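Local coordinates for protein histidinol-phosphatase (Listeria monocytogenes serotype 4b str. H7858, PDB 6NLR) that probably hydrolyses histidinol phosphate to histidinol and phosphate in histidine biosynthesis, using a trinuclear metal centre, at residues 106-111 with 174-179. Sequence-based numbering, arbitrary orientation.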
loop_
_atom_site.group_PDB
_atom_site.type_symbol
_atom_site.label_atom_id
_atom_site.label_comp_id
_atom_site.label_asym_id
_atom_site.label_seq_id
_atom_site.Cartn_x
_atom_site.Cartn_y
_atom_site.Cartn_z
ATOM N N ASP A 106 8.448 -5.262 16.626
ATOM C CA ASP A 106 9.902 -5.162 16.933
ATOM C C ASP A 106 10.583 -4.309 15.862
ATOM O O ASP A 106 11.413 -3.478 16.213
ATOM C CB ASP A 106 10.552 -6.538 17.039
ATOM C CG ASP A 106 10.124 -7.325 18.271
ATOM O OD1 ASP A 106 9.423 -6.747 19.140
ATOM O OD2 ASP A 106 10.493 -8.521 18.349
ATOM N N PHE A 107 10.215 -4.483 14.593
ATOM C CA PHE A 107 10.814 -3.723 13.470
ATOM C C PHE A 107 10.476 -2.234 13.657
ATOM O O PHE A 107 11.375 -1.371 13.572
ATOM C CB PHE A 107 10.339 -4.261 12.117
ATOM C CG PHE A 107 10.765 -3.386 10.966
ATOM C CD1 PHE A 107 11.999 -3.556 10.365
ATOM C CD2 PHE A 107 9.959 -2.352 10.527
ATOM C CE1 PHE A 107 12.410 -2.720 9.338
ATOM C CE2 PHE A 107 10.357 -1.531 9.481
ATOM C CZ PHE A 107 11.588 -1.710 8.906
ATOM N N LEU A 108 9.201 -1.931 13.903
ATOM C CA LEU A 108 8.738 -0.528 14.043
ATOM C C LEU A 108 9.358 0.109 15.293
ATOM O O LEU A 108 9.755 1.281 15.201
ATOM C CB LEU A 108 7.213 -0.524 14.089
ATOM C CG LEU A 108 6.526 -0.838 12.766
ATOM C CD1 LEU A 108 5.026 -1.028 12.976
ATOM C CD2 LEU A 108 6.774 0.281 11.783
ATOM N N ASN A 109 9.442 -0.615 16.412
ATOM C CA ASN A 109 10.095 -0.077 17.635
ATOM C C ASN A 109 11.571 0.215 17.333
ATOM O O ASN A 109 12.074 1.217 17.851
ATOM C CB ASN A 109 9.929 -0.982 18.860
ATOM C CG ASN A 109 8.512 -0.985 19.413
ATOM O OD1 ASN A 109 8.155 -1.894 20.151
ATOM N ND2 ASN A 109 7.697 0.010 19.097
ATOM N N GLU A 110 12.255 -0.598 16.524
ATOM C CA GLU A 110 13.700 -0.354 16.249
ATOM C C GLU A 110 13.875 0.812 15.258
ATOM O O GLU A 110 14.680 1.684 15.538
ATOM C CB GLU A 110 14.405 -1.612 15.743
ATOM C CG GLU A 110 15.868 -1.364 15.432
ATOM C CD GLU A 110 16.749 -2.597 15.295
ATOM O OE1 GLU A 110 16.195 -3.716 15.206
ATOM O OE2 GLU A 110 17.995 -2.436 15.276
ATOM N N TYR A 111 13.185 0.822 14.122
ATOM C CA TYR A 111 13.468 1.759 13.002
ATOM C C TYR A 111 12.474 2.930 12.972
ATOM O O TYR A 111 12.789 3.958 12.345
ATOM C CB TYR A 111 13.489 0.994 11.680
ATOM C CG TYR A 111 14.622 0.002 11.625
ATOM C CD1 TYR A 111 15.926 0.415 11.406
ATOM C CD2 TYR A 111 14.393 -1.341 11.860
ATOM C CE1 TYR A 111 16.977 -0.486 11.402
ATOM C CE2 TYR A 111 15.432 -2.253 11.865
ATOM C CZ TYR A 111 16.723 -1.828 11.624
ATOM O OH TYR A 111 17.722 -2.756 11.624
ATOM N N PHE A 174 4.960 3.441 16.783
ATOM C CA PHE A 174 5.426 3.812 15.421
ATOM C C PHE A 174 4.592 3.119 14.331
ATOM O O PHE A 174 4.950 3.236 13.168
ATOM C CB PHE A 174 6.925 3.538 15.300
ATOM C CG PHE A 174 7.735 4.324 16.297
ATOM C CD1 PHE A 174 7.990 5.678 16.101
ATOM C CD2 PHE A 174 8.231 3.721 17.450
ATOM C CE1 PHE A 174 8.734 6.395 17.029
ATOM C CE2 PHE A 174 8.979 4.441 18.370
ATOM C CZ PHE A 174 9.218 5.780 18.164
ATOM N N LYS A 175 3.488 2.445 14.687
ATOM C CA LYS A 175 2.525 1.915 13.689
ATOM C C LYS A 175 2.111 3.059 12.765
ATOM O O LYS A 175 1.741 4.138 13.214
ATOM C CB LYS A 175 1.290 1.318 14.357
ATOM C CG LYS A 175 0.311 0.668 13.401
ATOM C CD LYS A 175 -0.948 0.281 14.084
ATOM C CE LYS A 175 -1.961 -0.310 13.119
ATOM N NZ LYS A 175 -3.231 -0.629 13.818
ATOM N N PRO A 176 2.181 2.872 11.440
ATOM C CA PRO A 176 1.603 3.837 10.514
ATOM C C PRO A 176 0.125 4.078 10.829
ATOM O O PRO A 176 -0.542 3.169 11.305
ATOM C CB PRO A 176 1.721 3.148 9.153
ATOM C CG PRO A 176 2.915 2.242 9.332
ATOM C CD PRO A 176 2.832 1.744 10.765
ATOM N N ARG A 177 -0.362 5.280 10.526
ATOM C CA ARG A 177 -1.778 5.652 10.724
ATOM C C ARG A 177 -2.484 5.805 9.380
ATOM O O ARG A 177 -3.669 6.214 9.388
ATOM C CB ARG A 177 -1.811 6.911 11.573
ATOM C CG ARG A 177 -1.254 6.627 12.961
ATOM C CD ARG A 177 -1.540 7.728 13.904
ATOM N NE ARG A 177 -0.940 7.464 15.207
ATOM C CZ ARG A 177 -0.692 8.414 16.098
ATOM N NH1 ARG A 177 -1.001 9.665 15.789
ATOM N NH2 ARG A 177 -0.150 8.114 17.271
ATOM N N ARG A 178 -1.797 5.504 8.278
ATOM C CA ARG A 178 -2.384 5.575 6.924
ATOM C C ARG A 178 -2.443 4.160 6.357
ATOM O O ARG A 178 -1.415 3.483 6.237
ATOM C CB ARG A 178 -1.599 6.525 6.020
ATOM C CG ARG A 178 -2.311 6.762 4.684
ATOM C CD ARG A 178 -1.965 8.094 3.998
ATOM N NE ARG A 178 -0.605 8.137 3.493
ATOM C CZ ARG A 178 0.461 8.617 4.139
ATOM N NH1 ARG A 178 0.346 9.127 5.365
ATOM N NH2 ARG A 178 1.642 8.604 3.538
HETATM N N MSE A 179 -3.664 3.700 6.064
HETATM C CA MSE A 179 -3.850 2.339 5.590
HETATM C C MSE A 179 -3.717 2.355 4.071
HETATM O O MSE A 179 -4.404 3.127 3.406
HETATM C CB MSE A 179 -5.221 1.783 5.992
HETATM C CG MSE A 179 -5.543 1.897 7.487
HETATM SE SE MSE A 179 -4.314 0.813 8.625
HETATM C CE MSE A 179 -3.091 2.196 9.311
#
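F174 meets the last turn of helix 101-111 through its CB, which lies 3.6 Å from L108 O and 4.2 Å from L108 CB. L108 O lies obliquely to the F174 ring, and N109 ND2 sits at the ring edge, 4.1 Å from F174 CD2. The N109 amide and the ring are steeply inclined to each other, their planes 76° apart, and no hydrogen bond links the two segments. The F174 side chain also touches P113, just beyond the helix end. The backbone of F174 receives L108, CD2 of the leucine lying 3.7 Å from F174 O. At K175 the main chain makes the contact: L108 CD1 packs 3.9 Å from K175 CA, since chi1 of -72° sets the leucine CG anti to its carbonyl carbon and chi2 of 171° then extends CD1 toward K175. The K175 CB points away from the helix, and NZ is hydrogen-bonded to S166 O, A169 O and Y219 OH. P176 closes the contact with CD 4.2 Å from L108 CD1, while also resting on L120 of strand 117-127. L108, with N109 at its flank, thus joins helix 101-111 to the loop entering strand 178-179, a largely van der Waals helix-to-loop contact within the TIM-barrel-like PHP fold.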